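Local coordinates for protein purine nucleosidase, (IunH-1) (Sulfolobus solfataricus, PDB 3T8J) that belongs to the inosine-uridine preferring nucleoside hydrolase family and carries a bound sodium ion, at residues Thr196-Met210 with Lys297-Phe311. Numbering follows the deposited sequence.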
loop_
_atom_site.group_PDB
_atom_site.type_symbol
_atom_site.label_atom_id
_atom_site.label_comp_id
_atom_site.label_asym_id
_atom_site.label_seq_id
_atom_site.Cartn_x
_atom_site.Cartn_y
_atom_site.Cartn_z
ATOM N N THR A 196 -15.120 22.608 -30.645
ATOM C CA THR A 196 -16.582 22.738 -30.583
ATOM C C THR A 196 -17.239 22.331 -31.896
ATOM O O THR A 196 -16.570 22.202 -32.921
ATOM C CB THR A 196 -17.001 24.196 -30.295
ATOM O OG1 THR A 196 -16.593 25.036 -31.374
ATOM C CG2 THR A 196 -16.399 24.704 -28.983
ATOM N N ASP A 197 -18.559 22.142 -31.866
ATOM C CA ASP A 197 -19.282 21.816 -33.096
ATOM C C ASP A 197 -19.058 22.879 -34.178
ATOM O O ASP A 197 -18.904 22.530 -35.344
ATOM C CB ASP A 197 -20.784 21.619 -32.837
ATOM C CG ASP A 197 -21.114 20.266 -32.162
ATOM O OD1 ASP A 197 -20.310 19.305 -32.242
ATOM O OD2 ASP A 197 -22.218 20.163 -31.569
ATOM N N GLU A 198 -19.036 24.160 -33.793
ATOM C CA GLU A 198 -18.767 25.270 -34.727
ATOM C C GLU A 198 -17.410 25.115 -35.414
ATOM O O GLU A 198 -17.280 25.251 -36.639
ATOM C CB GLU A 198 -18.835 26.626 -33.991
ATOM C CG GLU A 198 -18.376 27.872 -34.807
ATOM C CD GLU A 198 -16.955 28.371 -34.428
ATOM O OE1 GLU A 198 -16.768 28.756 -33.245
ATOM O OE2 GLU A 198 -16.040 28.402 -35.305
ATOM N N GLU A 199 -16.396 24.822 -34.612
ATOM C CA GLU A 199 -15.040 24.640 -35.110
ATOM C C GLU A 199 -14.918 23.403 -35.998
ATOM O O GLU A 199 -14.278 23.449 -37.041
ATOM C CB GLU A 199 -14.059 24.576 -33.928
ATOM C CG GLU A 199 -13.938 25.920 -33.218
ATOM C CD GLU A 199 -13.236 25.868 -31.877
ATOM O OE1 GLU A 199 -13.295 24.823 -31.187
ATOM O OE2 GLU A 199 -12.648 26.902 -31.503
ATOM N N TRP A 200 -15.540 22.309 -35.584
ATOM C CA TRP A 200 -15.555 21.064 -36.354
ATOM C C TRP A 200 -16.186 21.272 -37.733
ATOM O O TRP A 200 -15.628 20.832 -38.738
ATOM C CB TRP A 200 -16.302 19.999 -35.552
ATOM C CG TRP A 200 -16.478 18.648 -36.179
ATOM C CD1 TRP A 200 -17.657 18.097 -36.591
ATOM C CD2 TRP A 200 -15.479 17.651 -36.396
ATOM N NE1 TRP A 200 -17.448 16.825 -37.063
ATOM C CE2 TRP A 200 -16.116 16.533 -36.969
ATOM C CE3 TRP A 200 -14.094 17.600 -36.192
ATOM C CZ2 TRP A 200 -15.428 15.378 -37.317
ATOM C CZ3 TRP A 200 -13.414 16.444 -36.551
ATOM C CH2 TRP A 200 -14.090 15.353 -37.110
ATOM N N ASN A 201 -17.319 21.968 -37.781
ATOM C CA ASN A 201 -17.978 22.283 -39.060
ATOM C C ASN A 201 -17.089 23.131 -39.980
ATOM O O ASN A 201 -17.056 22.914 -41.206
ATOM C CB ASN A 201 -19.335 22.973 -38.825
ATOM C CG ASN A 201 -20.424 22.005 -38.342
ATOM O OD1 ASN A 201 -20.296 20.779 -38.459
ATOM N ND2 ASN A 201 -21.505 22.561 -37.795
ATOM N N VAL A 202 -16.351 24.085 -39.408
ATOM C CA VAL A 202 -15.419 24.889 -40.211
ATOM C C VAL A 202 -14.363 23.982 -40.847
ATOM O O VAL A 202 -14.057 24.104 -42.033
ATOM C CB VAL A 202 -14.718 25.994 -39.381
ATOM C CG1 VAL A 202 -13.508 26.567 -40.143
ATOM C CG2 VAL A 202 -15.705 27.095 -39.016
ATOM N N ILE A 203 -13.820 23.067 -40.055
ATOM C CA ILE A 203 -12.819 22.135 -40.554
ATOM C C ILE A 203 -13.381 21.216 -41.654
ATOM O O ILE A 203 -12.713 20.979 -42.662
ATOM C CB ILE A 203 -12.181 21.310 -39.395
ATOM C CG1 ILE A 203 -11.392 22.250 -38.477
ATOM C CG2 ILE A 203 -11.281 20.200 -39.933
ATOM C CD1 ILE A 203 -10.944 21.630 -37.146
ATOM N N LYS A 204 -14.604 20.713 -41.469
ATOM C CA LYS A 204 -15.220 19.828 -42.461
ATOM C C LYS A 204 -15.429 20.523 -43.808
ATOM O O LYS A 204 -15.543 19.849 -44.840
ATOM C CB LYS A 204 -16.571 19.290 -41.969
ATOM C CG LYS A 204 -16.479 18.275 -40.833
ATOM C CD LYS A 204 -17.870 17.722 -40.477
ATOM C CE LYS A 204 -18.196 16.443 -41.242
ATOM N NZ LYS A 204 -17.482 15.252 -40.666
ATOM N N ASN A 205 -15.495 21.856 -43.807
ATOM C CA ASN A 205 -15.715 22.599 -45.055
ATOM C C ASN A 205 -14.449 23.144 -45.731
ATOM O O ASN A 205 -14.544 23.788 -46.776
ATOM C CB ASN A 205 -16.763 23.714 -44.853
ATOM C CG ASN A 205 -16.194 24.995 -44.221
ATOM O OD1 ASN A 205 -14.971 25.247 -44.213
ATOM N ND2 ASN A 205 -17.106 25.832 -43.700
ATOM N N MET A 206 -13.280 22.871 -45.149
ATOM C CA MET A 206 -12.000 23.381 -45.668
ATOM C C MET A 206 -11.543 22.722 -46.975
ATOM O O MET A 206 -10.955 23.383 -47.836
ATOM C CB MET A 206 -10.899 23.225 -44.614
ATOM C CG MET A 206 -10.865 24.344 -43.594
ATOM S SD MET A 206 -9.700 24.005 -42.269
ATOM C CE MET A 206 -9.157 25.647 -41.788
ATOM N N LYS A 207 -11.776 21.417 -47.097
ATOM C CA LYS A 207 -11.490 20.655 -48.335
ATOM C C LYS A 207 -10.022 20.710 -48.836
ATOM O O LYS A 207 -9.753 20.801 -50.033
ATOM C CB LYS A 207 -12.495 21.037 -49.434
ATOM C CG LYS A 207 -13.974 20.764 -49.045
ATOM C CD LYS A 207 -14.307 19.258 -49.063
ATOM C CE LYS A 207 -15.023 18.795 -47.795
ATOM N NZ LYS A 207 -14.077 18.646 -46.636
ATOM N N THR A 208 -9.075 20.640 -47.904
ATOM C CA THR A 208 -7.662 20.377 -48.231
ATOM C C THR A 208 -7.373 18.915 -47.888
ATOM O O THR A 208 -8.174 18.269 -47.224
ATOM C CB THR A 208 -6.705 21.238 -47.391
ATOM O OG1 THR A 208 -6.883 20.921 -46.005
ATOM C CG2 THR A 208 -6.969 22.708 -47.582
ATOM N N ARG A 209 -6.227 18.389 -48.320
ATOM C CA ARG A 209 -5.884 17.010 -48.004
ATOM C C ARG A 209 -5.722 16.867 -46.486
ATOM O O ARG A 209 -6.175 15.881 -45.894
ATOM C CB ARG A 209 -4.608 16.576 -48.743
ATOM C CG ARG A 209 -4.747 16.542 -50.271
ATOM C CD ARG A 209 -3.383 16.387 -50.944
ATOM N NE ARG A 209 -3.471 16.159 -52.383
ATOM C CZ ARG A 209 -3.441 14.956 -52.949
ATOM N NH1 ARG A 209 -3.338 13.871 -52.191
ATOM N NH2 ARG A 209 -3.517 14.838 -54.269
ATOM N N MET A 210 -5.100 17.863 -45.865
ATOM C CA MET A 210 -4.885 17.824 -44.427
ATOM C C MET A 210 -6.193 17.915 -43.648
ATOM O O MET A 210 -6.354 17.198 -42.661
ATOM C CB MET A 210 -3.913 18.924 -43.963
ATOM C CG MET A 210 -2.447 18.530 -43.990
ATOM S SD MET A 210 -2.009 17.165 -42.873
ATOM C CE MET A 210 -2.632 17.720 -41.311
ATOM N N LYS A 297 -7.179 29.714 -25.994
ATOM C CA LYS A 297 -7.805 28.822 -26.974
ATOM C C LYS A 297 -7.702 29.370 -28.394
ATOM O O LYS A 297 -7.452 28.606 -29.335
ATOM C CB LYS A 297 -9.278 28.549 -26.664
ATOM C CG LYS A 297 -9.761 27.298 -27.414
ATOM C CD LYS A 297 -11.243 27.122 -27.529
ATOM C CE LYS A 297 -11.479 25.925 -28.457
ATOM N NZ LYS A 297 -12.884 25.653 -28.711
ATOM N N LYS A 298 -7.909 30.673 -28.539
ATOM C CA LYS A 298 -7.890 31.308 -29.850
ATOM C C LYS A 298 -6.527 31.124 -30.505
ATOM O O LYS A 298 -6.442 30.736 -31.672
ATOM C CB LYS A 298 -8.226 32.795 -29.732
ATOM C CG LYS A 298 -8.163 33.552 -31.050
ATOM C CD LYS A 298 -8.729 34.951 -30.900
ATOM C CE LYS A 298 -8.561 35.771 -32.175
ATOM N NZ LYS A 298 -9.045 37.170 -32.015
ATOM N N SER A 299 -5.465 31.370 -29.740
ATOM C CA SER A 299 -4.106 31.209 -30.254
ATOM C C SER A 299 -3.819 29.762 -30.649
ATOM O O SER A 299 -3.188 29.522 -31.677
ATOM C CB SER A 299 -3.069 31.694 -29.231
ATOM O OG SER A 299 -3.178 33.087 -29.022
ATOM N N PHE A 300 -4.286 28.810 -29.840
ATOM C CA PHE A 300 -4.084 27.406 -30.149
ATOM C C PHE A 300 -4.779 27.025 -31.454
ATOM O O PHE A 300 -4.175 26.420 -32.337
ATOM C CB PHE A 300 -4.576 26.505 -29.010
ATOM C CG PHE A 300 -4.648 25.065 -29.400
ATOM C CD1 PHE A 300 -3.507 24.371 -29.758
ATOM C CD2 PHE A 300 -5.859 24.411 -29.459
ATOM C CE1 PHE A 300 -3.565 23.049 -30.152
ATOM C CE2 PHE A 300 -5.935 23.090 -29.863
ATOM C CZ PHE A 300 -4.785 22.403 -30.219
ATOM N N MET A 301 -6.043 27.405 -31.598
ATOM C CA MET A 301 -6.791 27.039 -32.803
ATOM C C MET A 301 -6.242 27.711 -34.056
ATOM O O MET A 301 -6.338 27.167 -35.147
ATOM C CB MET A 301 -8.283 27.317 -32.631
ATOM C CG MET A 301 -8.966 26.374 -31.649
ATOM S SD MET A 301 -8.847 24.620 -32.084
ATOM C CE MET A 301 -9.927 24.520 -33.517
ATOM N N GLU A 302 -5.639 28.881 -33.900
ATOM C CA GLU A 302 -4.953 29.510 -35.030
ATOM C C GLU A 302 -3.815 28.617 -35.567
ATOM O O GLU A 302 -3.636 28.526 -36.790
ATOM C CB GLU A 302 -4.456 30.912 -34.655
ATOM C CG GLU A 302 -5.599 31.904 -34.489
ATOM C CD GLU A 302 -5.150 33.317 -34.109
ATOM O OE1 GLU A 302 -3.975 33.497 -33.706
ATOM O OE2 GLU A 302 -5.979 34.252 -34.220
ATOM N N LYS A 303 -3.074 27.954 -34.669
ATOM C CA LYS A 303 -2.018 27.015 -35.075
ATOM C C LYS A 303 -2.617 25.809 -35.785
ATOM O O LYS A 303 -2.048 25.298 -36.746
ATOM C CB LYS A 303 -1.183 26.511 -33.879
ATOM C CG LYS A 303 -0.205 27.475 -33.252
ATOM C CD LYS A 303 0.931 27.888 -34.198
ATOM C CE LYS A 303 2.022 28.685 -33.461
ATOM N NZ LYS A 303 1.442 29.608 -32.399
ATOM N N ILE A 304 -3.773 25.342 -35.310
ATOM C CA ILE A 304 -4.432 24.195 -35.942
ATOM C C ILE A 304 -4.932 24.535 -37.365
ATOM O O ILE A 304 -4.666 23.802 -38.323
ATOM C CB ILE A 304 -5.605 23.675 -35.062
ATOM C CG1 ILE A 304 -5.084 23.116 -33.721
ATOM C CG2 ILE A 304 -6.449 22.646 -35.815
ATOM C CD1 ILE A 304 -4.167 21.928 -33.840
ATOM N N TYR A 305 -5.642 25.643 -37.521
ATOM C CA TYR A 305 -6.106 26.034 -38.862
ATOM C C TYR A 305 -4.949 26.225 -39.858
ATOM O O TYR A 305 -5.057 25.862 -41.037
ATOM C CB TYR A 305 -6.973 27.297 -38.802
ATOM C CG TYR A 305 -8.282 27.136 -38.055
ATOM C CD1 TYR A 305 -9.157 26.093 -38.347
ATOM C CD2 TYR A 305 -8.666 28.055 -37.085
ATOM C CE1 TYR A 305 -10.371 25.952 -37.663
ATOM C CE2 TYR A 305 -9.872 27.929 -36.409
ATOM C CZ TYR A 305 -10.720 26.876 -36.707
ATOM O OH TYR A 305 -11.921 26.753 -36.043
ATOM N N ASP A 306 -3.858 26.805 -39.378
ATOM C CA ASP A 306 -2.652 26.977 -40.174
ATOM C C ASP A 306 -2.096 25.632 -40.668
ATOM O O ASP A 306 -1.740 25.486 -41.846
ATOM C CB ASP A 306 -1.607 27.725 -39.337
ATOM C CG ASP A 306 -0.276 27.871 -40.045
ATOM O OD1 ASP A 306 -0.177 28.688 -40.998
ATOM O OD2 ASP A 306 0.682 27.172 -39.641
ATOM N N LEU A 307 -2.042 24.652 -39.765
ATOM C CA LEU A 307 -1.611 23.310 -40.124
ATOM C C LEU A 307 -2.518 22.685 -41.196
ATOM O O LEU A 307 -2.036 22.062 -42.137
ATOM C CB LEU A 307 -1.583 22.414 -38.869
ATOM C CG LEU A 307 -1.225 20.952 -39.071
ATOM C CD1 LEU A 307 0.194 20.794 -39.615
ATOM C CD2 LEU A 307 -1.352 20.158 -37.770
ATOM N N LEU A 308 -3.828 22.866 -41.063
ATOM C CA LEU A 308 -4.776 22.179 -41.956
ATOM C C LEU A 308 -4.798 22.783 -43.368
ATOM O O LEU A 308 -5.284 22.161 -44.318
ATOM C CB LEU A 308 -6.174 22.152 -41.344
ATOM C CG LEU A 308 -6.295 21.445 -39.997
ATOM C CD1 LEU A 308 -7.780 21.347 -39.589
ATOM C CD2 LEU A 308 -5.656 20.055 -40.031
ATOM N N ASN A 309 -4.253 23.982 -43.493
ATOM C CA ASN A 309 -4.060 24.622 -44.786
ATOM C C ASN A 309 -2.727 24.288 -45.486
ATOM O O ASN A 309 -2.456 24.809 -46.555
ATOM C CB ASN A 309 -4.201 26.137 -44.617
ATOM C CG ASN A 309 -5.652 26.587 -44.601
ATOM O OD1 ASN A 309 -6.111 27.199 -43.638
ATOM N ND2 ASN A 309 -6.387 26.264 -45.662
ATOM N N TRP A 310 -1.912 23.422 -44.881
ATOM C CA TRP A 310 -0.595 23.041 -45.430
ATOM C C TRP A 310 -0.682 22.486 -46.862
ATOM O O TRP A 310 0.020 22.936 -47.780
ATOM C CB TRP A 310 0.027 22.011 -44.467
ATOM C CG TRP A 310 1.476 21.639 -44.685
ATOM C CD1 TRP A 310 2.352 22.176 -45.597
ATOM C CD2 TRP A 310 2.224 20.669 -43.939
ATOM N NE1 TRP A 310 3.584 21.578 -45.478
ATOM C CE2 TRP A 310 3.536 20.655 -44.462
ATOM C CE3 TRP A 310 1.909 19.801 -42.884
ATOM C CZ2 TRP A 310 4.543 19.813 -43.955
ATOM C CZ3 TRP A 310 2.908 18.962 -42.389
ATOM C CH2 TRP A 310 4.209 18.979 -42.920
ATOM N N PHE A 311 -1.567 21.512 -47.042
ATOM C CA PHE A 311 -1.815 20.907 -48.342
ATOM C C PHE A 311 -3.120 20.127 -48.263
ATOM O O PHE A 311 -3.587 19.872 -47.145
ATOM C CB PHE A 311 -0.653 19.990 -48.750
ATOM C CG PHE A 311 -0.419 18.841 -47.817
ATOM C CD1 PHE A 311 -0.950 17.591 -48.084
ATOM C CD2 PHE A 311 0.342 19.004 -46.662
ATOM C CE1 PHE A 311 -0.748 16.525 -47.216
ATOM C CE2 PHE A 311 0.561 17.952 -45.797
ATOM C CZ PHE A 311 0.013 16.709 -46.055
ATOM O OXT PHE A 311 -3.720 19.753 -49.283
#
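In this nucleoside hydrolase, the C-terminal helix 297-308 packs nearly parallel to helix 197-204 at the edge of the alpha/beta fold, in a partly buried contact. The axes, 11.8 Å apart, cross at -17°, a gap bridged by side chains from both helices. At one end Lys297 brings NZ 2.6 Å from Glu199 OE1, a salt bridge on the carboxylate's syn side. The same oxygen accepts Thr196 N on its anti side within the Thr196-Glu199 capping box, placing the ion pair at the first turn of helix 197-204. Midway, Tyr305 reaches across: Met206 CE lies 3.5 Å from Tyr305 CD1, and Ile203 CG1 meets the ring edge near its plane while Ile203 CG2 packs against Leu308 CD1. Beyond, Thr208 OG1 donates to Leu308 O at 2.6 Å, nearly in line with the carbonyl. The terminal carboxylate takes two N-H groups from the first turn of helix 209-227: Phe311 OXT and O accept Arg209 N (3.0 Å) and Met210 N (2.8 Å). Met210 CG lies over one face of the Phe311 ring (CH-pi), and the chi2 bend (-63°) brings SD obliquely to it, a Met-aromatic contact. Among the neighbours, Ile203 touches Tyr214 of helix 209-227, Leu307 touches Leu16 of helix 12-23, and helix 297-308 directly follows strand 289-295.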